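Local coordinates for protein ECF RNA polymerase sigma factor SigK (PDB 4NQW) that probably directs RNA polymerase to specific promoters as an alternative sigma factor, held inactive by an anti-sigma factor until regulated proteolysis releases it, at residues L62-T65 against G66-E69; G169-Y172 against V173-S176; A44-Y47 against D48-S52; D142-R145 against R146-C150. All coordinates share one frame; numbering follows the deposited sequence.

Interaction 1: L62-T65 against G66-E69; sequences LRDT and GYSE. With CD (cadmium ion), chain E.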
loop_
_atom_site.group_PDB
_atom_site.type_symbol
_atom_site.label_atom_id
_atom_site.label_comp_id
_atom_site.label_asym_id
_atom_site.label_seq_id
_atom_site.Cartn_x
_atom_site.Cartn_y
_atom_site.Cartn_z
ATOM N N LEU A 62 7.514 -9.416 -4.985
ATOM C CA LEU A 62 8.180 -10.696 -4.716
ATOM C C LEU A 62 8.814 -11.333 -5.956
ATOM O O LEU A 62 9.875 -11.950 -5.854
ATOM C CB LEU A 62 7.192 -11.683 -4.084
ATOM C CG LEU A 62 6.413 -11.191 -2.860
ATOM C CD1 LEU A 62 5.533 -12.304 -2.316
ATOM C CD2 LEU A 62 7.343 -10.674 -1.773
ATOM N N ARG A 63 8.158 -11.186 -7.111
ATOM C CA ARG A 63 8.604 -11.787 -8.386
ATOM C C ARG A 63 8.802 -13.300 -8.285
ATOM O O ARG A 63 9.815 -13.843 -8.735
ATOM C CB ARG A 63 9.886 -11.124 -8.901
ATOM C CG ARG A 63 9.774 -9.621 -9.117
ATOM C CD ARG A 63 11.112 -8.939 -8.892
ATOM N NE ARG A 63 11.638 -9.246 -7.562
ATOM C CZ ARG A 63 12.861 -8.941 -7.136
ATOM N NH1 ARG A 63 13.720 -8.302 -7.926
ATOM N NH2 ARG A 63 13.228 -9.281 -5.905
ATOM N N ASP A 64 7.824 -13.967 -7.683
ATOM C CA ASP A 64 7.815 -15.416 -7.568
ATOM C C ASP A 64 6.358 -15.848 -7.496
ATOM O O ASP A 64 5.641 -15.448 -6.580
ATOM C CB ASP A 64 8.579 -15.852 -6.316
ATOM C CG ASP A 64 8.822 -17.351 -6.266
ATOM O OD1 ASP A 64 7.871 -18.103 -5.961
ATOM O OD2 ASP A 64 9.972 -17.776 -6.513
ATOM N N THR A 65 5.922 -16.645 -8.471
ATOM C CA THR A 65 4.522 -17.062 -8.565
ATOM C C THR A 65 4.066 -17.795 -7.307
ATOM O O THR A 65 3.013 -17.485 -6.755
ATOM C CB THR A 65 4.280 -17.980 -9.783
ATOM O OG1 THR A 65 4.766 -17.347 -10.973
ATOM C CG2 THR A 65 2.794 -18.275 -9.954
ATOM N N GLY A 66 4.866 -18.759 -6.860
ATOM C CA GLY A 66 4.527 -19.585 -5.700
ATOM C C GLY A 66 4.284 -18.790 -4.431
ATOM O O GLY A 66 3.224 -18.902 -3.816
ATOM N N TYR A 67 5.265 -17.983 -4.038
ATOM C CA TYR A 67 5.141 -17.167 -2.830
ATOM C C TYR A 67 4.127 -16.030 -2.995
ATOM O O TYR A 67 3.495 -15.627 -2.017
ATOM C CB TYR A 67 6.509 -16.627 -2.389
ATOM C CG TYR A 67 7.420 -17.710 -1.853
ATOM C CD1 TYR A 67 7.183 -18.297 -0.612
ATOM C CD2 TYR A 67 8.509 -18.164 -2.592
ATOM C CE1 TYR A 67 8.006 -19.297 -0.120
ATOM C CE2 TYR A 67 9.338 -19.164 -2.108
ATOM C CZ TYR A 67 9.083 -19.727 -0.873
ATOM O OH TYR A 67 9.905 -20.719 -0.389
ATOM N N SER A 68 3.960 -15.529 -4.220
ATOM C CA SER A 68 2.949 -14.500 -4.495
ATOM C C SER A 68 1.527 -15.025 -4.282
ATOM O O SER A 68 0.657 -14.299 -3.797
ATOM C CB SER A 68 3.092 -13.946 -5.915
ATOM O OG SER A 68 4.277 -13.182 -6.045
ATOM N N GLU A 69 1.302 -16.284 -4.650
ATOM C CA GLU A 69 0.026 -16.946 -4.394
ATOM C C GLU A 69 -0.221 -17.096 -2.893
ATOM O O GLU A 69 -1.287 -16.738 -2.395
ATOM C CB GLU A 69 -0.017 -18.318 -5.076
ATOM C CG GLU A 69 -0.107 -18.247 -6.592
ATOM C CD GLU A 69 -0.032 -19.610 -7.267
ATOM O OE1 GLU A 69 -0.015 -20.645 -6.566
ATOM O OE2 GLU A 69 0.010 -19.650 -8.516
HETATM CD CD CD E . -0.496 -21.978 -8.968
HETATM O O HOH W 1 0.947 -21.377 -10.973
HETATM O O HOH W 2 -1.753 -22.158 -11.330
#
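An N-cap opens helix 65-82 of sigma domain 2, with Asp64 as the capping residue and Tyr67 N as the donor. The carboxylate, carried by CG anti to the backbone N (chi1 -170°), presents OD1 to Tyr67 N at 3.2 Å; the amide meets OD1 on its anti side, 23° out of the carboxylate plane. Asp64 OD1 also lies 3.4 Å from Tyr67 CD2, the carboxylate and ring planes being 52° apart. Asp64 O is gripped twice by Ser68: its N donates over 2.9 Å, and its OG over 2.7 Å from above the carbonyl plane. This buried serine also packs on Val58 and Met59 of helix 42-62. Thr65 and Glu69 run side by side, Thr65 CG2 coming 3.4 Å from Glu69 OE2. That carboxylate chelates a cadmium ion through both oxygens, OE2 at 2.4 Å and OE1 at 2.8 Å; two waters and a polar side chain of the other protein chain also bind the metal. The cap places a negative charge at the amino end of the helix, which would probably be stabilised by the helix dipole, and the cadmium ion probably offsets the charge of Glu69.

Interaction 2: G169-Y172 against V173-S176; sequences GLTY and VEVS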
loop_
_atom_site.group_PDB
_atom_site.type_symbol
_atom_site.label_atom_id
_atom_site.label_comp_id
_atom_site.label_asym_id
_atom_site.label_seq_id
_atom_site.Cartn_x
_atom_site.Cartn_y
_atom_site.Cartn_z
ATOM N N GLY A 169 11.089 -2.261 -1.924
ATOM C CA GLY A 169 10.926 -2.558 -0.501
ATOM C C GLY A 169 11.954 -1.919 0.421
ATOM O O GLY A 169 12.023 -2.263 1.602
ATOM N N LEU A 170 12.744 -0.983 -0.102
ATOM C CA LEU A 170 13.767 -0.307 0.697
ATOM C C LEU A 170 13.140 0.720 1.637
ATOM O O LEU A 170 12.140 1.356 1.299
ATOM C CB LEU A 170 14.800 0.391 -0.198
ATOM C CG LEU A 170 15.897 -0.476 -0.825
ATOM C CD1 LEU A 170 15.337 -1.418 -1.877
ATOM C CD2 LEU A 170 16.976 0.408 -1.432
ATOM N N THR A 171 13.736 0.876 2.816
ATOM C CA THR A 171 13.337 1.932 3.745
ATOM C C THR A 171 13.952 3.243 3.264
ATOM O O THR A 171 14.936 3.229 2.529
ATOM C CB THR A 171 13.818 1.654 5.187
ATOM O OG1 THR A 171 15.245 1.745 5.245
ATOM C CG2 THR A 171 13.381 0.271 5.663
ATOM N N TYR A 172 13.386 4.373 3.679
ATOM C CA TYR A 172 13.896 5.677 3.236
ATOM C C TYR A 172 15.352 5.896 3.658
ATOM O O TYR A 172 16.103 6.580 2.968
ATOM C CB TYR A 172 13.002 6.826 3.724
ATOM C CG TYR A 172 13.218 7.247 5.158
ATOM C CD1 TYR A 172 12.611 6.561 6.205
ATOM C CD2 TYR A 172 14.011 8.346 5.469
ATOM C CE1 TYR A 172 12.799 6.949 7.519
ATOM C CE2 TYR A 172 14.204 8.742 6.783
ATOM C CZ TYR A 172 13.595 8.040 7.804
ATOM O OH TYR A 172 13.782 8.428 9.110
ATOM N N VAL A 173 15.740 5.300 4.783
ATOM C CA VAL A 173 17.129 5.308 5.236
ATOM C C VAL A 173 18.003 4.559 4.232
ATOM O O VAL A 173 19.044 5.066 3.808
ATOM C CB VAL A 173 17.280 4.648 6.627
ATOM C CG1 VAL A 173 18.743 4.589 7.049
ATOM C CG2 VAL A 173 16.467 5.401 7.674
ATOM N N GLU A 174 17.574 3.354 3.862
ATOM C CA GLU A 174 18.285 2.540 2.873
ATOM C C GLU A 174 18.394 3.232 1.511
ATOM O O GLU A 174 19.384 3.056 0.803
ATOM C CB GLU A 174 17.613 1.171 2.705
ATOM C CG GLU A 174 17.818 0.228 3.880
ATOM C CD GLU A 174 17.192 -1.139 3.654
ATOM O OE1 GLU A 174 16.025 -1.202 3.210
ATOM O OE2 GLU A 174 17.868 -2.155 3.926
ATOM N N VAL A 175 17.376 4.011 1.148
ATOM C CA VAL A 175 17.405 4.793 -0.092
ATOM C C VAL A 175 18.427 5.929 0.005
ATOM O O VAL A 175 19.153 6.193 -0.952
ATOM C CB VAL A 175 16.009 5.356 -0.447
ATOM C CG1 VAL A 175 16.086 6.329 -1.619
ATOM C CG2 VAL A 175 15.052 4.222 -0.776
ATOM N N SER A 176 18.492 6.588 1.160
ATOM C CA SER A 176 19.445 7.686 1.368
ATOM C C SER A 176 20.890 7.209 1.258
ATOM O O SER A 176 21.729 7.905 0.690
ATOM C CB SER A 176 19.226 8.352 2.731
ATOM O OG SER A 176 19.886 7.639 3.764
#
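Thr171 and Glu174 exchange side-chain-to-backbone bonds at the start of helix 172-178. Thr171 OG1 accepts from Glu174 N at 3.2 Å, and Glu174 OE1 accepts from Thr171 N at 3.1 Å with its anti lone pair, the bond nearly straight at 168°. The threonine hydroxyl reaches the amide because chi1 of 68° sets OG1 between its own N and carbonyl carbon. Glu174, extended beyond CG, runs back toward the helix start past that hydroxyl, CG lying 3.3 Å from Thr171 OG1, and its carboxylate oxygen OE1 also comes 3.5 Å from Leu170 CA. Around this pair, Leu170 CB packs against Val175 CG2, and Val175 N bonds to Thr171 O at 2.9 Å. On the next residue Tyr172 turns its ring over Val173, whose CG2 makes a CH-pi contact with one face, 4.0 Å from the centroid and 14° off the normal. Ser176 OG donates to Val173 O, in the carbonyl plane and on a lone pair, so this buried hydroxyl is satisfied within the first turn. Further out, Tyr172 touches Lys187 and Met190, and Val175 touches Ile186, all on helix 183-201; Tyr172 OH is hydrogen-bonded to an acidic side chain of the other protein chain. Before the cap, Gly169 leaves the preceding helix with positive phi and accepts at its carbonyl from NE of Arg110, on helix 93-111 of domain 2. The reciprocal bonds make a capping box, here starting the first helix of the probable DNA-binding helix-turn-helix in sigma domain 4.

Interaction 3: A44-Y47 against D48-S52; sequences AEFY and DHTKS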
loop_
_atom_site.group_PDB
_atom_site.type_symbol
_atom_site.label_atom_id
_atom_site.label_comp_id
_atom_site.label_asym_id
_atom_site.label_seq_id
_atom_site.Cartn_x
_atom_site.Cartn_y
_atom_site.Cartn_z
ATOM N N ALA A 44 -16.524 -13.035 -1.523
ATOM C CA ALA A 44 -16.295 -13.520 -2.883
ATOM C C ALA A 44 -16.293 -12.376 -3.894
ATOM O O ALA A 44 -15.473 -12.356 -4.812
ATOM C CB ALA A 44 -17.349 -14.550 -3.262
ATOM N N GLU A 45 -17.214 -11.430 -3.725
ATOM C CA GLU A 45 -17.304 -10.270 -4.613
ATOM C C GLU A 45 -16.195 -9.253 -4.334
ATOM O O GLU A 45 -15.635 -8.673 -5.266
ATOM C CB GLU A 45 -18.680 -9.606 -4.499
ATOM C CG GLU A 45 -18.881 -8.441 -5.461
ATOM C CD GLU A 45 -20.318 -8.285 -5.929
ATOM O OE1 GLU A 45 -20.866 -9.246 -6.508
ATOM O OE2 GLU A 45 -20.893 -7.194 -5.731
ATOM N N PHE A 46 -15.886 -9.040 -3.056
ATOM C CA PHE A 46 -14.769 -8.184 -2.651
ATOM C C PHE A 46 -13.464 -8.712 -3.233
ATOM O O PHE A 46 -12.649 -7.945 -3.748
ATOM C CB PHE A 46 -14.665 -8.117 -1.123
ATOM C CG PHE A 46 -13.602 -7.177 -0.624
ATOM C CD1 PHE A 46 -13.874 -5.823 -0.466
ATOM C CD2 PHE A 46 -12.333 -7.643 -0.311
ATOM C CE1 PHE A 46 -12.898 -4.951 -0.007
ATOM C CE2 PHE A 46 -11.353 -6.775 0.149
ATOM C CZ PHE A 46 -11.637 -5.427 0.303
ATOM N N TYR A 47 -13.279 -10.027 -3.148
ATOM C CA TYR A 47 -12.109 -10.683 -3.721
ATOM C C TYR A 47 -12.078 -10.550 -5.246
ATOM O O TYR A 47 -11.068 -10.130 -5.812
ATOM C CB TYR A 47 -12.065 -12.163 -3.323
ATOM C CG TYR A 47 -11.003 -12.930 -4.070
ATOM C CD1 TYR A 47 -9.657 -12.746 -3.780
ATOM C CD2 TYR A 47 -11.341 -13.818 -5.088
ATOM C CE1 TYR A 47 -8.675 -13.431 -4.472
ATOM C CE2 TYR A 47 -10.367 -14.510 -5.784
ATOM C CZ TYR A 47 -9.035 -14.310 -5.473
ATOM O OH TYR A 47 -8.054 -14.989 -6.155
ATOM N N ASP A 48 -13.183 -10.901 -5.902
ATOM C CA ASP A 48 -13.261 -10.877 -7.372
ATOM C C ASP A 48 -12.921 -9.517 -7.985
ATOM O O ASP A 48 -12.306 -9.453 -9.051
ATOM C CB ASP A 48 -14.656 -11.308 -7.856
ATOM C CG ASP A 48 -14.806 -12.819 -7.973
ATOM O OD1 ASP A 48 -13.782 -13.529 -8.085
ATOM O OD2 ASP A 48 -15.960 -13.302 -7.964
ATOM N N HIS A 49 -13.320 -8.440 -7.314
ATOM C CA HIS A 49 -13.139 -7.089 -7.843
ATOM C C HIS A 49 -11.737 -6.524 -7.578
ATOM O O HIS A 49 -11.299 -5.604 -8.273
ATOM C CB HIS A 49 -14.206 -6.148 -7.262
ATOM C CG HIS A 49 -14.595 -5.034 -8.183
ATOM N ND1 HIS A 49 -15.167 -5.256 -9.418
ATOM C CD2 HIS A 49 -14.506 -3.689 -8.048
ATOM C CE1 HIS A 49 -15.406 -4.098 -10.006
ATOM N NE2 HIS A 49 -15.016 -3.131 -9.195
ATOM N N THR A 50 -11.038 -7.078 -6.584
ATOM C CA THR A 50 -9.725 -6.569 -6.169
ATOM C C THR A 50 -8.531 -7.489 -6.474
ATOM O O THR A 50 -7.382 -7.047 -6.411
ATOM C CB THR A 50 -9.710 -6.276 -4.654
ATOM O OG1 THR A 50 -9.982 -7.479 -3.920
ATOM C CG2 THR A 50 -10.749 -5.220 -4.296
ATOM N N LYS A 51 -8.797 -8.748 -6.814
ATOM C CA LYS A 51 -7.746 -9.776 -6.882
ATOM C C LYS A 51 -6.588 -9.473 -7.840
ATOM O O LYS A 51 -5.433 -9.746 -7.513
ATOM C CB LYS A 51 -8.340 -11.155 -7.205
ATOM C CG LYS A 51 -9.040 -11.271 -8.554
ATOM C CD LYS A 51 -9.720 -12.625 -8.689
ATOM C CE LYS A 51 -10.749 -12.645 -9.806
ATOM N NZ LYS A 51 -10.118 -12.585 -11.150
ATOM N N SER A 52 -6.894 -8.916 -9.010
ATOM C CA SER A 52 -5.857 -8.626 -10.005
ATOM C C SER A 52 -4.901 -7.519 -9.540
ATOM O O SER A 52 -3.710 -7.540 -9.863
ATOM C CB SER A 52 -6.480 -8.258 -11.356
ATOM O OG SER A 52 -7.180 -7.029 -11.281
#
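Tyr47 and Lys51, one helical turn apart, slant across each other, with the lysine chain laid over one face of the ring. Lys51 CB stands 3.9 Å from the centroid of the Tyr47 ring, 23° off the normal, a CH-pi contact displaced toward the rim. Farther along the chain, Lys51 CD is 3.5 Å from Tyr47 CE2. With CG anti to the backbone N (chi1 171°), the Tyr47 ring stands out from the helix and leans toward its C-terminal end, which brings one face under Lys51. Beyond the ring, Lys51 NZ forms a salt bridge with an acidic side chain of the other protein chain. Asp48 approaches from the same side of the ring plane, near CD2, its carboxylate turned 43° from the ring, and OD2 forms a salt bridge with a basic side chain of that partner chain. Thr50 faces Phe46: its OG1 donates to Phe46 O at 2.7 Å. Thr50 N goes instead mainly to Tyr47 O at 3.1 Å, a shorter i-to-i+3 step, with a weak bond to Phe46 O. Within helix 42-62, Phe46 packs on Leu28 and Leu32 of helix 28-34 and on Leu97 of helix 93-111, while Tyr76 of helix 65-82 meets the Tyr47 ring edge-to-face and bonds through OH to Thr50 OG1.

Interaction 4: D142-R145 against R146-C150; sequences DERR and RVTEC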
loop_
_atom_site.group_PDB
_atom_site.type_symbol
_atom_site.label_atom_id
_atom_site.label_comp_id
_atom_site.label_asym_id
_atom_site.label_seq_id
_atom_site.Cartn_x
_atom_site.Cartn_y
_atom_site.Cartn_z
ATOM N N ASP A 142 -7.171 0.965 -19.540
ATOM C CA ASP A 142 -7.219 2.427 -19.651
ATOM C C ASP A 142 -6.763 3.102 -18.358
ATOM O O ASP A 142 -6.000 4.068 -18.392
ATOM C CB ASP A 142 -8.634 2.907 -20.010
ATOM C CG ASP A 142 -8.892 2.929 -21.509
ATOM O OD1 ASP A 142 -7.964 3.258 -22.278
ATOM O OD2 ASP A 142 -10.036 2.634 -21.916
ATOM N N GLU A 143 -7.247 2.605 -17.223
ATOM C CA GLU A 143 -6.807 3.104 -15.919
ATOM C C GLU A 143 -5.327 2.771 -15.704
ATOM O O GLU A 143 -4.591 3.554 -15.101
ATOM C CB GLU A 143 -7.679 2.522 -14.795
ATOM C CG GLU A 143 -7.313 2.959 -13.374
ATOM C CD GLU A 143 -7.703 4.392 -13.047
ATOM O OE1 GLU A 143 -7.925 5.197 -13.975
ATOM O OE2 GLU A 143 -7.779 4.721 -11.844
ATOM N N ARG A 144 -4.902 1.613 -16.212
ATOM C CA ARG A 144 -3.501 1.190 -16.164
ATOM C C ARG A 144 -2.583 2.188 -16.880
ATOM O O ARG A 144 -1.583 2.639 -16.318
ATOM C CB ARG A 144 -3.360 -0.200 -16.795
ATOM C CG ARG A 144 -1.956 -0.790 -16.775
ATOM C CD ARG A 144 -1.907 -2.117 -17.513
ATOM N NE ARG A 144 -2.234 -1.962 -18.929
ATOM C CZ ARG A 144 -2.448 -2.967 -19.777
ATOM N NH1 ARG A 144 -2.374 -4.232 -19.373
ATOM N NH2 ARG A 144 -2.741 -2.703 -21.043
ATOM N N ARG A 145 -2.930 2.523 -18.120
ATOM C CA ARG A 145 -2.119 3.440 -18.935
ATOM C C ARG A 145 -2.211 4.900 -18.478
ATOM O O ARG A 145 -1.289 5.682 -18.713
ATOM C CB ARG A 145 -2.478 3.316 -20.423
ATOM C CG ARG A 145 -3.925 3.642 -20.771
ATOM C CD ARG A 145 -4.329 3.171 -22.165
ATOM N NE ARG A 145 -4.145 1.735 -22.387
ATOM C CZ ARG A 145 -3.048 1.170 -22.896
ATOM N NH1 ARG A 145 -1.986 1.899 -23.237
ATOM N NH2 ARG A 145 -3.005 -0.146 -23.055
ATOM N N ARG A 146 -3.319 5.259 -17.834
ATOM C CA ARG A 146 -3.474 6.579 -17.223
ATOM C C ARG A 146 -2.445 6.776 -16.106
ATOM O O ARG A 146 -1.802 7.823 -16.016
ATOM C CB ARG A 146 -4.893 6.738 -16.659
ATOM C CG ARG A 146 -5.243 8.145 -16.191
ATOM C CD ARG A 146 -6.686 8.228 -15.712
ATOM N NE ARG A 146 -6.841 7.805 -14.318
ATOM C CZ ARG A 146 -6.729 8.603 -13.255
ATOM N NH1 ARG A 146 -6.449 9.897 -13.392
ATOM N NH2 ARG A 146 -6.894 8.101 -12.034
ATOM N N VAL A 147 -2.301 5.754 -15.264
ATOM C CA VAL A 147 -1.361 5.784 -14.143
ATOM C C VAL A 147 0.087 5.739 -14.627
ATOM O O VAL A 147 0.949 6.440 -14.092
ATOM C CB VAL A 147 -1.618 4.606 -13.171
ATOM C CG1 VAL A 147 -0.493 4.477 -12.149
ATOM C CG2 VAL A 147 -2.958 4.783 -12.469
ATOM N N THR A 148 0.345 4.905 -15.630
ATOM C CA THR A 148 1.684 4.765 -16.204
ATOM C C THR A 148 2.204 6.087 -16.785
ATOM O O THR A 148 3.399 6.375 -16.693
ATOM C CB THR A 148 1.707 3.670 -17.293
ATOM O OG1 THR A 148 1.146 2.460 -16.766
ATOM C CG2 THR A 148 3.129 3.399 -17.770
ATOM N N GLU A 149 1.311 6.883 -17.376
ATOM C CA GLU A 149 1.668 8.220 -17.869
ATOM C C GLU A 149 2.132 9.129 -16.728
ATOM O O GLU A 149 3.114 9.857 -16.870
ATOM C CB GLU A 149 0.482 8.871 -18.598
ATOM C CG GLU A 149 0.749 10.295 -19.086
ATOM C CD GLU A 149 -0.431 10.924 -19.813
ATOM O OE1 GLU A 149 -1.560 10.398 -19.715
ATOM O OE2 GLU A 149 -0.234 11.962 -20.482
ATOM N N CYS A 150 1.414 9.087 -15.608
ATOM C CA CYS A 150 1.744 9.904 -14.439
ATOM C C CYS A 150 3.068 9.480 -13.805
ATOM O O CYS A 150 3.872 10.330 -13.426
ATOM C CB CYS A 150 0.614 9.849 -13.405
ATOM S SG CYS A 150 -0.878 10.732 -13.918
#
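Both Glu143 and Arg146 send CG anti to their backbone N (chi1 180° and -171°), and the glutamate then bends at chi2 and the arginine at chi3, so that the two side chains run alongside each other in the same direction. A salt bridge follows: Arg146 NE donates to Glu143 OE1 at 2.8 Å. The oxygen sits close to the guanidinium plane, at its edge, but the donor reaches that oxygen from above the carboxylate plane, 37° out of it. A second, weak bond from Arg146 NH2 to Glu143 OE2 spans 3.5 Å, so within the salt bridge NE carries the stronger bond. The remaining nitrogen, NH1, bonds to Leu201 O, near the C-terminal end of helix 183-201, and this second partner probably helps to fix the rotation of the group. Thr148, a turn beyond Arg144, returns its hydroxyl to the helix: OG1 donates to Arg144 O at 2.8 Å from above the carbonyl plane, and Thr148 N shares the same acceptor at 3.1 Å. Val147 N closes the turn on Glu143 O, while Val147 CG2 lies 3.3 Å from that oxygen. The stretch belongs to helix 141-153, whose Val147 and Cys150 pack against Leu201 of helix 183-201; Cys150 also touches Leu197 and is joined to that helix by the Cys150-Cys200 disulfide, and the other protein chain packs on Glu143, Arg144 and Arg146.

In the fold
All four contacts are local, follow one another in series and neither nest nor cross. Interaction 3 comes first, within helix 42-62; interaction 1 then turns the chain from that helix into helix 65-82, their centres about 18 Å apart, both in sigma region 2. After an unmodelled stretch, interaction 4 lies on helix 141-153, which a disulfide ties to helix 183-201. Interaction 2 then makes the turn from helix 156-167 into helix 172-178, in region 4, on the opposite side of the chain's centre from interaction 3, about 32 Å away between centres. Contacts 1 and 2 thus start helices, whereas 3 and 4 lie along them.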